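Local coordinates for protein chromosome-partitioning ATPase Soj (Thermus thermophilus, PDB 1WCV) that hydrolyses ATP and cooperatively binds double-stranded DNA as ATP-dependent nucleoprotein filaments, probably serving chromosome partitioning, at residues P216-G219 with Q224-P227; K220-H225 with P230-Y235; T22-L27 with V38-L43; G79-P84 with E110-V115. All blocks are in the same frame, centred on the assembly; numbering follows the deposited sequence.

Contact 1. Residues P216-G219 with Q224-P227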
loop_
_atom_site.group_PDB
_atom_site.type_symbol
_atom_site.label_atom_id
_atom_site.label_comp_id
_atom_site.label_asym_id
_atom_site.label_seq_id
_atom_site.Cartn_x
_atom_site.Cartn_y
_atom_site.Cartn_z
ATOM N N PRO A 216 -14.745 2.535 18.125
ATOM C CA PRO A 216 -16.053 1.892 18.307
ATOM C C PRO A 216 -16.690 2.187 19.668
ATOM O O PRO A 216 -17.908 2.346 19.765
ATOM C CB PRO A 216 -15.739 0.404 18.134
ATOM C CG PRO A 216 -14.554 0.413 17.216
ATOM C CD PRO A 216 -13.718 1.542 17.758
ATOM N N SER A 217 -15.872 2.243 20.714
ATOM C CA SER A 217 -16.395 2.513 22.053
ATOM C C SER A 217 -16.997 3.919 22.111
ATOM O O SER A 217 -17.927 4.180 22.881
ATOM C CB SER A 217 -15.291 2.353 23.104
ATOM O OG SER A 217 -14.304 3.362 22.989
ATOM N N PHE A 218 -16.467 4.821 21.292
ATOM C CA PHE A 218 -16.968 6.187 21.227
ATOM C C PHE A 218 -18.148 6.252 20.272
ATOM O O PHE A 218 -18.870 7.247 20.229
ATOM C CB PHE A 218 -15.868 7.145 20.744
ATOM C CG PHE A 218 -14.836 7.459 21.785
ATOM C CD1 PHE A 218 -14.984 8.564 22.619
ATOM C CD2 PHE A 218 -13.723 6.644 21.945
ATOM C CE1 PHE A 218 -14.033 8.852 23.595
ATOM C CE2 PHE A 218 -12.765 6.921 22.918
ATOM C CZ PHE A 218 -12.919 8.027 23.744
ATOM N N GLY A 219 -18.351 5.182 19.509
ATOM C CA GLY A 219 -19.444 5.158 18.556
ATOM C C GLY A 219 -19.194 6.102 17.392
ATOM O O GLY A 219 -20.124 6.677 16.829
ATOM N N GLN A 224 -14.114 10.560 12.202
ATOM C CA GLN A 224 -14.737 11.474 13.163
ATOM C C GLN A 224 -13.908 11.570 14.433
ATOM O O GLN A 224 -13.719 12.654 14.980
ATOM C CB GLN A 224 -16.142 10.998 13.558
ATOM C CG GLN A 224 -17.186 11.036 12.462
ATOM C CD GLN A 224 -18.490 10.388 12.895
ATOM O OE1 GLN A 224 -18.525 9.205 13.245
ATOM N NE2 GLN A 224 -19.569 11.162 12.872
ATOM N N HIS A 225 -13.411 10.428 14.893
ATOM C CA HIS A 225 -12.641 10.356 16.133
ATOM C C HIS A 225 -11.202 10.875 16.120
ATOM O O HIS A 225 -10.775 11.573 17.041
ATOM C CB HIS A 225 -12.641 8.907 16.628
ATOM C CG HIS A 225 -12.030 8.730 17.982
ATOM N ND1 HIS A 225 -12.555 9.313 19.115
ATOM C CD2 HIS A 225 -10.941 8.033 18.387
ATOM C CE1 HIS A 225 -11.816 8.983 20.158
ATOM N NE2 HIS A 225 -10.831 8.206 19.744
ATOM N N ALA A 226 -10.443 10.518 15.090
ATOM C CA ALA A 226 -9.047 10.935 14.996
ATOM C C ALA A 226 -8.646 10.884 13.530
ATOM O O ALA A 226 -7.920 9.988 13.113
ATOM C CB ALA A 226 -8.169 9.991 15.819
ATOM N N PRO A 227 -9.110 11.859 12.735
ATOM C CA PRO A 227 -8.840 11.964 11.295
ATOM C C PRO A 227 -7.385 11.993 10.830
ATOM O O PRO A 227 -7.109 11.743 9.652
ATOM C CB PRO A 227 -9.616 13.219 10.892
ATOM C CG PRO A 227 -9.568 14.050 12.124
ATOM C CD PRO A 227 -9.867 13.037 13.204
HETATM O O HOH W 1 -20.840 7.931 14.112
#
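Phe218 and His225 bring the two segments together ring against ring, and theirs is the one direct contact across the gap. His225 CE1 lies over the centre of one face of the phenyl ring, 3.4 Å above its plane, and comes within 3.5 Å of Phe218 CD2. The planes are inclined by 33° and the centroids sit 4.4 Å apart, so the pair is an oblique one in which the imidazole leans one corner onto the phenyl face. With CG anti to the backbone N (chi1 -173°), the His225 ring reaches out from the short helix 222-225 toward the end of helix 210-218.

Phe218 lies in the weakly bonded last turn of that helix, and Gly219 closes it in a Schellman motif: its phi is positive, and Gly219 N bonds back to Pro216 O at 2.9 Å. The chain then turns into helix 222-225, in the part of the fold near the nucleotide pocket; the His225 side chain is about 7 Å from that of Asn209, which binds ATP and ADP.

Polar contacts flank the rings. One water donates to both Gly219 O, at 3.1 Å, and Gln224 OE1, at 2.8 Å, bridging the segments. His225 NE2 is hydrogen-bonded to Glu214 OE2, one turn before Phe218 on the same helix; this bond helps hold the imidazole's rotation, and the carboxylate may polarise it.

Contact 2. Residues K220-H225 with P230-Y235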
loop_
_atom_site.group_PDB
_atom_site.type_symbol
_atom_site.label_atom_id
_atom_site.label_comp_id
_atom_site.label_asym_id
_atom_site.label_seq_id
_atom_site.Cartn_x
_atom_site.Cartn_y
_atom_site.Cartn_z
ATOM N N LYS A 220 -17.926 6.263 17.025
ATOM C CA LYS A 220 -17.575 7.149 15.921
ATOM C C LYS A 220 -16.609 6.494 14.945
ATOM O O LYS A 220 -15.825 5.622 15.320
ATOM C CB LYS A 220 -16.939 8.433 16.456
ATOM C CG LYS A 220 -17.827 9.231 17.393
ATOM C CD LYS A 220 -17.126 10.480 17.909
ATOM C CE LYS A 220 -16.899 11.505 16.804
ATOM N NZ LYS A 220 -16.245 12.748 17.307
ATOM N N THR A 221 -16.667 6.912 13.684
ATOM C CA THR A 221 -15.746 6.361 12.693
ATOM C C THR A 221 -14.385 6.966 13.017
ATOM O O THR A 221 -14.301 7.953 13.741
ATOM C CB THR A 221 -16.127 6.773 11.268
ATOM O OG1 THR A 221 -15.999 8.195 11.136
ATOM C CG2 THR A 221 -17.561 6.346 10.949
ATOM N N ILE A 222 -13.313 6.382 12.497
ATOM C CA ILE A 222 -11.997 6.931 12.785
ATOM C C ILE A 222 -11.851 8.323 12.153
ATOM O O ILE A 222 -11.071 9.155 12.619
ATOM C CB ILE A 222 -10.873 5.990 12.287
ATOM C CG1 ILE A 222 -9.531 6.432 12.870
ATOM C CG2 ILE A 222 -10.817 5.977 10.765
ATOM C CD1 ILE A 222 -9.463 6.336 14.375
ATOM N N ALA A 223 -12.607 8.583 11.095
ATOM C CA ALA A 223 -12.547 9.896 10.458
ATOM C C ALA A 223 -13.117 10.952 11.414
ATOM O O ALA A 223 -12.660 12.100 11.435
ATOM C CB ALA A 223 -13.330 9.884 9.156
ATOM N N GLN A 224 -14.114 10.560 12.202
ATOM C CA GLN A 224 -14.737 11.474 13.163
ATOM C C GLN A 224 -13.908 11.570 14.433
ATOM O O GLN A 224 -13.719 12.654 14.980
ATOM C CB GLN A 224 -16.142 10.998 13.558
ATOM C CG GLN A 224 -17.186 11.036 12.462
ATOM C CD GLN A 224 -18.490 10.388 12.895
ATOM O OE1 GLN A 224 -18.525 9.205 13.245
ATOM N NE2 GLN A 224 -19.569 11.162 12.872
ATOM N N HIS A 225 -13.411 10.428 14.893
ATOM C CA HIS A 225 -12.641 10.356 16.133
ATOM C C HIS A 225 -11.202 10.875 16.120
ATOM O O HIS A 225 -10.775 11.573 17.041
ATOM C CB HIS A 225 -12.641 8.907 16.628
ATOM C CG HIS A 225 -12.030 8.730 17.982
ATOM N ND1 HIS A 225 -12.555 9.313 19.115
ATOM C CD2 HIS A 225 -10.941 8.033 18.387
ATOM C CE1 HIS A 225 -11.816 8.983 20.158
ATOM N NE2 HIS A 225 -10.831 8.206 19.744
ATOM N N PRO A 230 -2.838 7.282 12.334
ATOM C CA PRO A 230 -2.376 6.314 11.327
ATOM C C PRO A 230 -3.481 5.476 10.680
ATOM O O PRO A 230 -3.478 5.269 9.468
ATOM C CB PRO A 230 -1.381 5.467 12.107
ATOM C CG PRO A 230 -0.788 6.472 13.068
ATOM C CD PRO A 230 -2.027 7.186 13.559
ATOM N N GLY A 231 -4.420 5.002 11.490
ATOM C CA GLY A 231 -5.516 4.201 10.975
ATOM C C GLY A 231 -6.409 4.984 10.029
ATOM O O GLY A 231 -6.948 4.436 9.072
ATOM N N ALA A 232 -6.581 6.272 10.298
ATOM C CA ALA A 232 -7.401 7.104 9.430
ATOM C C ALA A 232 -6.721 7.224 8.065
ATOM O O ALA A 232 -7.369 7.075 7.026
ATOM C CB ALA A 232 -7.599 8.492 10.059
ATOM N N HIS A 233 -5.415 7.486 8.057
ATOM C CA HIS A 233 -4.704 7.618 6.785
ATOM C C HIS A 233 -4.740 6.295 6.014
ATOM O O HIS A 233 -4.881 6.280 4.793
ATOM C CB HIS A 233 -3.248 8.041 7.017
ATOM C CG HIS A 233 -3.091 9.432 7.555
ATOM N ND1 HIS A 233 -3.385 10.558 6.811
ATOM C CD2 HIS A 233 -2.690 9.878 8.770
ATOM C CE1 HIS A 233 -3.173 11.635 7.546
ATOM N NE2 HIS A 233 -2.751 11.250 8.738
ATOM N N ALA A 234 -4.616 5.182 6.729
ATOM C CA ALA A 234 -4.649 3.876 6.075
ATOM C C ALA A 234 -6.030 3.572 5.482
ATOM O O ALA A 234 -6.129 3.100 4.347
ATOM C CB ALA A 234 -4.236 2.784 7.057
ATOM N N TYR A 235 -7.102 3.842 6.225
ATOM C CA TYR A 235 -8.429 3.577 5.674
ATOM C C TYR A 235 -8.774 4.504 4.513
ATOM O O TYR A 235 -9.529 4.129 3.618
ATOM C CB TYR A 235 -9.505 3.632 6.767
ATOM C CG TYR A 235 -9.659 2.293 7.450
ATOM C CD1 TYR A 235 -10.066 1.171 6.730
ATOM C CD2 TYR A 235 -9.350 2.131 8.801
ATOM C CE1 TYR A 235 -10.149 -0.082 7.340
ATOM C CE2 TYR A 235 -9.433 0.890 9.419
ATOM C CZ TYR A 235 -9.827 -0.211 8.685
ATOM O OH TYR A 235 -9.871 -1.445 9.286
#
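Ile222, which packs on Ala232, follows Thr221, whose OG1 is gripped twice: it accepts from Gln224 N at 3.2 Å, and it is also hydrogen-bonded to Asp78 OD1. The return bond makes this a capping box, with Thr221 as the N-cap of helix 222-225. Thr221 N donates to Gln224 OE1 over 3.0 Å in a nearly straight bond (167°), arriving in the carbonyl plane on a lone pair of the amide oxygen. The glutamine side chain is thus folded back over the helix start, so the two residues bond to each other in both directions across the first turn.

This short helix is followed by a loop and then by the long C-terminal helix 230-246, and the two meet through a small apolar patch. Ile222 straddles Ala232 with two branches. Its CG2 rests 3.8 Å from Ala232 CA, while CG1, anti to the backbone N (chi1 -167°), comes to 4.0 Å from Ala232 CB. The small methyl lets the backbones close to 5.7 Å between the CA atoms of Ile222 and Ala232.

Leu212 of helix 210-218 touches both Ile222 and Tyr235, and Tyr30 of helix 18-33 also packs on Ala232. On the side of helix 230-246 turned from Ile222, His233 ND1 is hydrogen-bonded to Tyr179 OH of the second subunit. Gly231, close to the nucleotide-binding Pro207, takes the fringe of the isoleucine: Ile222 CG1 lies 4.5 Å from Gly231 C.

Contact 3. Residues T22-L27 with V38-L43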
loop_
_atom_site.group_PDB
_atom_site.type_symbol
_atom_site.label_atom_id
_atom_site.label_comp_id
_atom_site.label_asym_id
_atom_site.label_seq_id
_atom_site.Cartn_x
_atom_site.Cartn_y
_atom_site.Cartn_z
ATOM N N THR A 22 -14.302 -2.964 12.117
ATOM C CA THR A 22 -13.639 -1.669 12.013
ATOM C C THR A 22 -13.442 -1.368 10.530
ATOM O O THR A 22 -13.543 -0.217 10.100
ATOM C CB THR A 22 -12.272 -1.679 12.728
ATOM O OG1 THR A 22 -12.476 -1.715 14.144
ATOM C CG2 THR A 22 -11.467 -0.433 12.377
ATOM N N THR A 23 -13.174 -2.404 9.743
ATOM C CA THR A 23 -12.987 -2.210 8.313
ATOM C C THR A 23 -14.303 -1.838 7.640
ATOM O O THR A 23 -14.329 -0.959 6.780
ATOM C CB THR A 23 -12.417 -3.467 7.639
ATOM O OG1 THR A 23 -11.101 -3.717 8.141
ATOM C CG2 THR A 23 -12.363 -3.293 6.140
ATOM N N ALA A 24 -15.390 -2.502 8.028
ATOM C CA ALA A 24 -16.697 -2.208 7.430
ATOM C C ALA A 24 -17.081 -0.756 7.707
ATOM O O ALA A 24 -17.519 -0.036 6.813
ATOM C CB ALA A 24 -17.767 -3.136 8.005
ATOM N N ILE A 25 -16.907 -0.343 8.956
ATOM C CA ILE A 25 -17.247 1.012 9.369
ATOM C C ILE A 25 -16.426 2.077 8.662
ATOM O O ILE A 25 -16.969 3.028 8.094
ATOM C CB ILE A 25 -17.033 1.212 10.893
ATOM C CG1 ILE A 25 -18.041 0.377 11.693
ATOM C CG2 ILE A 25 -17.115 2.702 11.243
ATOM C CD1 ILE A 25 -19.470 0.648 11.354
ATOM N N ASN A 26 -15.110 1.914 8.694
ATOM C CA ASN A 26 -14.242 2.919 8.113
ATOM C C ASN A 26 -14.111 2.915 6.613
ATOM O O ASN A 26 -13.825 3.958 6.026
ATOM C CB ASN A 26 -12.878 2.871 8.794
ATOM C CG ASN A 26 -12.960 3.295 10.249
ATOM O OD1 ASN A 26 -13.474 4.373 10.560
ATOM N ND2 ASN A 26 -12.466 2.453 11.146
ATOM N N LEU A 27 -14.334 1.763 5.985
ATOM C CA LEU A 27 -14.282 1.696 4.530
ATOM C C LEU A 27 -15.494 2.508 4.065
ATOM O O LEU A 27 -15.425 3.285 3.114
ATOM C CB LEU A 27 -14.438 0.254 4.046
ATOM C CG LEU A 27 -13.597 -0.272 2.879
ATOM C CD1 LEU A 27 -14.390 -1.379 2.204
ATOM C CD2 LEU A 27 -13.261 0.827 1.875
ATOM N N VAL A 38 -23.276 5.549 -0.152
ATOM C CA VAL A 38 -22.983 4.253 0.441
ATOM C C VAL A 38 -23.947 3.763 1.505
ATOM O O VAL A 38 -24.371 4.516 2.380
ATOM C CB VAL A 38 -21.567 4.275 1.054
ATOM C CG1 VAL A 38 -21.257 2.952 1.746
ATOM C CG2 VAL A 38 -20.547 4.580 -0.031
ATOM N N LEU A 39 -24.268 2.476 1.424
ATOM C CA LEU A 39 -25.135 1.831 2.392
ATOM C C LEU A 39 -24.326 0.745 3.102
ATOM O O LEU A 39 -23.717 -0.103 2.456
ATOM C CB LEU A 39 -26.335 1.179 1.702
ATOM C CG LEU A 39 -27.207 0.328 2.626
ATOM C CD1 LEU A 39 -27.815 1.197 3.720
ATOM C CD2 LEU A 39 -28.294 -0.346 1.813
ATOM N N LEU A 40 -24.288 0.806 4.426
ATOM C CA LEU A 40 -23.594 -0.206 5.211
ATOM C C LEU A 40 -24.692 -1.004 5.885
ATOM O O LEU A 40 -25.548 -0.435 6.565
ATOM C CB LEU A 40 -22.701 0.421 6.282
ATOM C CG LEU A 40 -22.056 -0.552 7.277
ATOM C CD1 LEU A 40 -21.141 -1.522 6.536
ATOM C CD2 LEU A 40 -21.272 0.221 8.332
ATOM N N VAL A 41 -24.671 -2.318 5.685
ATOM C CA VAL A 41 -25.664 -3.198 6.280
ATOM C C VAL A 41 -25.017 -4.087 7.329
ATOM O O VAL A 41 -24.088 -4.842 7.028
ATOM C CB VAL A 41 -26.316 -4.101 5.210
ATOM C CG1 VAL A 41 -27.401 -4.949 5.845
ATOM C CG2 VAL A 41 -26.883 -3.255 4.075
ATOM N N ASP A 42 -25.495 -3.980 8.563
ATOM C CA ASP A 42 -24.983 -4.799 9.652
ATOM C C ASP A 42 -25.772 -6.105 9.612
ATOM O O ASP A 42 -26.974 -6.116 9.890
ATOM C CB ASP A 42 -25.205 -4.105 11.000
ATOM C CG ASP A 42 -24.453 -4.783 12.137
ATOM O OD1 ASP A 42 -23.962 -5.916 11.935
ATOM O OD2 ASP A 42 -24.353 -4.191 13.236
ATOM N N LEU A 43 -25.107 -7.197 9.251
ATOM C CA LEU A 43 -25.779 -8.492 9.177
ATOM C C LEU A 43 -25.439 -9.393 10.358
ATOM O O LEU A 43 -25.806 -10.570 10.375
ATOM C CB LEU A 43 -25.415 -9.204 7.870
ATOM C CG LEU A 43 -25.923 -8.577 6.572
ATOM C CD1 LEU A 43 -25.383 -9.348 5.375
ATOM C CD2 LEU A 43 -27.447 -8.596 6.568
#
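Leu40 spreads its two methyls against one turn of helix 18-33, meeting Ala24 with one branch and Ile25 with the other. CD1 lies 4.0 Å from Ala24 CB and also grazes the backbone, 3.9 Å from Ala24 O. CD2 meets Ile25 CD1 at 3.5 Å, a tight approach for two methyl carbons.

The two larger side chains reach this point by different routes. Leu40 points straight from its strand to the helix, its CG anti to the backbone N (chi1 173°). Ile25 starts off away from the strand, and two successive turns near -60° bring its CD1 back, so that it crosses the leucine at about a right angle. Ala24, beside this pair at the other leucine methyl, is short enough to let the helix settle close, with 7.5 Å between its CA and that of Leu40.

This is the core of a P-loop NTPase. Helix 18-33 carries the nucleotide-binding Lys20, Thr21 and Thr22 in its first turns, and it links strand 8-11 to the parallel strand 38-42 in a beta-alpha-beta crossover, with strand 114-118 lying between the two in the sheet. Phe80 and Leu82 from strand 80-83 and Leu116 from strand 114-118 border Leu40.

Between the side chains the contact is apolar, and all three residues are buried. At this point it is therefore probably the fit of methyl groups, not directed bonds, that seats the phosphate-binding helix on the sheet.

Contact 4. Residues G79-P84 with E110-V115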
loop_
_atom_site.group_PDB
_atom_site.type_symbol
_atom_site.label_atom_id
_atom_site.label_comp_id
_atom_site.label_asym_id
_atom_site.label_seq_id
_atom_site.Cartn_x
_atom_site.Cartn_y
_atom_site.Cartn_z
ATOM N N GLY A 79 -21.992 10.697 6.914
ATOM C CA GLY A 79 -21.983 10.794 5.467
ATOM C C GLY A 79 -22.533 9.619 4.678
ATOM O O GLY A 79 -22.600 9.686 3.455
ATOM N N PHE A 80 -22.903 8.533 5.351
ATOM C CA PHE A 80 -23.476 7.393 4.641
ATOM C C PHE A 80 -24.731 6.881 5.338
ATOM O O PHE A 80 -25.183 7.466 6.318
ATOM C CB PHE A 80 -22.457 6.250 4.482
ATOM C CG PHE A 80 -21.863 5.760 5.775
ATOM C CD1 PHE A 80 -20.784 6.418 6.357
ATOM C CD2 PHE A 80 -22.366 4.619 6.400
ATOM C CE1 PHE A 80 -20.211 5.951 7.537
ATOM C CE2 PHE A 80 -21.801 4.141 7.582
ATOM C CZ PHE A 80 -20.722 4.805 8.153
ATOM N N HIS A 81 -25.303 5.800 4.821
ATOM C CA HIS A 81 -26.507 5.233 5.417
ATOM C C HIS A 81 -26.259 3.848 5.998
ATOM O O HIS A 81 -25.589 3.022 5.384
ATOM C CB HIS A 81 -27.630 5.157 4.379
ATOM C CG HIS A 81 -28.162 6.493 3.958
ATOM N ND1 HIS A 81 -29.118 6.635 2.975
ATOM C CD2 HIS A 81 -27.879 7.744 4.392
ATOM C CE1 HIS A 81 -29.400 7.917 2.822
ATOM N NE2 HIS A 81 -28.662 8.611 3.669
ATOM N N LEU A 82 -26.804 3.610 7.186
ATOM C CA LEU A 82 -26.672 2.327 7.871
ATOM C C LEU A 82 -28.013 1.619 8.041
ATOM O O LEU A 82 -28.990 2.221 8.484
ATOM C CB LEU A 82 -26.064 2.520 9.261
ATOM C CG LEU A 82 -26.180 1.304 10.192
ATOM C CD1 LEU A 82 -25.086 0.279 9.860
ATOM C CD2 LEU A 82 -26.069 1.748 11.637
ATOM N N LEU A 83 -28.056 0.344 7.668
ATOM C CA LEU A 83 -29.253 -0.469 7.849
ATOM C C LEU A 83 -28.821 -1.284 9.065
ATOM O O LEU A 83 -28.142 -2.299 8.937
ATOM C CB LEU A 83 -29.483 -1.379 6.643
ATOM C CG LEU A 83 -30.936 -1.794 6.394
ATOM C CD1 LEU A 83 -30.965 -2.940 5.401
ATOM C CD2 LEU A 83 -31.600 -2.213 7.697
ATOM N N PRO A 84 -29.185 -0.821 10.268
ATOM C CA PRO A 84 -28.842 -1.461 11.537
ATOM C C PRO A 84 -29.307 -2.886 11.790
ATOM O O PRO A 84 -30.184 -3.414 11.105
ATOM C CB PRO A 84 -29.405 -0.486 12.567
ATOM C CG PRO A 84 -30.609 0.034 11.886
ATOM C CD PRO A 84 -30.109 0.306 10.494
ATOM N N GLU A 110 -30.886 -0.106 -5.254
ATOM C CA GLU A 110 -30.490 0.462 -6.536
ATOM C C GLU A 110 -30.142 1.947 -6.463
ATOM O O GLU A 110 -29.543 2.491 -7.388
ATOM C CB GLU A 110 -31.583 0.228 -7.587
ATOM C CG GLU A 110 -33.009 0.452 -7.105
ATOM C CD GLU A 110 -33.514 -0.670 -6.213
ATOM O OE1 GLU A 110 -33.402 -1.851 -6.610
ATOM O OE2 GLU A 110 -34.033 -0.371 -5.118
ATOM N N GLY A 111 -30.501 2.597 -5.362
ATOM C CA GLY A 111 -30.203 4.012 -5.220
ATOM C C GLY A 111 -28.801 4.321 -4.715
ATOM O O GLY A 111 -28.414 5.485 -4.613
ATOM N N TYR A 112 -28.033 3.283 -4.398
ATOM C CA TYR A 112 -26.677 3.475 -3.896
ATOM C C TYR A 112 -25.606 3.094 -4.913
ATOM O O TYR A 112 -25.838 2.285 -5.809
ATOM C CB TYR A 112 -26.476 2.653 -2.618
ATOM C CG TYR A 112 -27.350 3.085 -1.463
ATOM C CD1 TYR A 112 -27.033 4.211 -0.709
ATOM C CD2 TYR A 112 -28.515 2.383 -1.142
ATOM C CE1 TYR A 112 -27.849 4.631 0.336
ATOM C CE2 TYR A 112 -29.341 2.794 -0.098
ATOM C CZ TYR A 112 -29.002 3.920 0.636
ATOM O OH TYR A 112 -29.812 4.338 1.665
ATOM N N ASP A 113 -24.434 3.702 -4.773
ATOM C CA ASP A 113 -23.309 3.395 -5.645
ATOM C C ASP A 113 -22.653 2.127 -5.108
ATOM O O ASP A 113 -22.297 1.230 -5.867
ATOM C CB ASP A 113 -22.272 4.520 -5.621
ATOM C CG ASP A 113 -22.767 5.788 -6.273
ATOM O OD1 ASP A 113 -23.165 5.722 -7.454
ATOM O OD2 ASP A 113 -22.751 6.845 -5.606
ATOM N N LEU A 114 -22.505 2.069 -3.786
ATOM C CA LEU A 114 -21.870 0.934 -3.122
ATOM C C LEU A 114 -22.613 0.477 -1.870
ATOM O O LEU A 114 -23.096 1.292 -1.078
ATOM C CB LEU A 114 -20.438 1.299 -2.731
ATOM C CG LEU A 114 -19.506 1.789 -3.837
ATOM C CD1 LEU A 114 -18.269 2.397 -3.209
ATOM C CD2 LEU A 114 -19.136 0.640 -4.763
ATOM N N VAL A 115 -22.683 -0.838 -1.691
ATOM C CA VAL A 115 -23.349 -1.425 -0.538
ATOM C C VAL A 115 -22.372 -2.363 0.168
ATOM O O VAL A 115 -21.876 -3.308 -0.437
ATOM C CB VAL A 115 -24.584 -2.237 -0.972
ATOM C CG1 VAL A 115 -25.341 -2.727 0.263
ATOM C CG2 VAL A 115 -25.483 -1.379 -1.859
#
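The backbones that bring His81 and Tyr112 together never touch: the closest CA atoms, those of His81 and Val115, are 9.5 Å apart. Strands 80-83 and 114-118 run parallel in the mixed sheet of this P-loop fold, and strand 38-42 lies between them, so the spacing is that of next-but-one neighbours. Tyr112 sits in the loop just before strand 114-118.

The two rings meet beside Leu39 of the middle strand, which touches both residues. His81 ND1 and Tyr112 OH are hydrogen-bonded at 2.7 Å and close to straight (163°); either could be the donor. The hydroxyl lies in the plane of the imidazole, at its edge, and ND1 in turn lies in the plane of the phenol, yet the rings themselves stand almost perpendicular, with 84° between their planes. Each side chain has its CG anti to its own carbonyl carbon, and the imidazole is turned so that ND1 faces away from the His81 backbone, presenting that nitrogen to the tyrosine.

Next to the tyrosine, Asp113 OD2 forms a salt bridge with Arg37 NH2, just ahead of the middle strand. The contact is at the surface, remote from the nucleotide site. Around the hydrogen bond the two side chains come close: Tyr112 CE1 lies 3.5 Å from His81 ND1, and Tyr112 OH is 3.6 Å from His81 CB.

How the contacts relate
Contacts 1 and 2 share Gln224 and His225, and their centres are 7 Å apart; Pro227 O of the first packs 3.3 Å from Ala232 CB of the second. Contact 2 reaches contact 3 through two probable hydrogen bonds, one from Ile222 N to Asn26 OD1 and one between Tyr235 OH and Thr23 OG1, each 2.8 Å, which tie the C-terminal helices to the phosphate-binding helix. From there the sheet carries on to contact 4: Leu40 N probably bonds to His81 O at 2.7 Å. Contact 3 holds nucleotide-binding Thr22, and contacts 1 and 2 lie near Asn209, whereas contact 4, centred about 20 Å from contact 1, is away from the site.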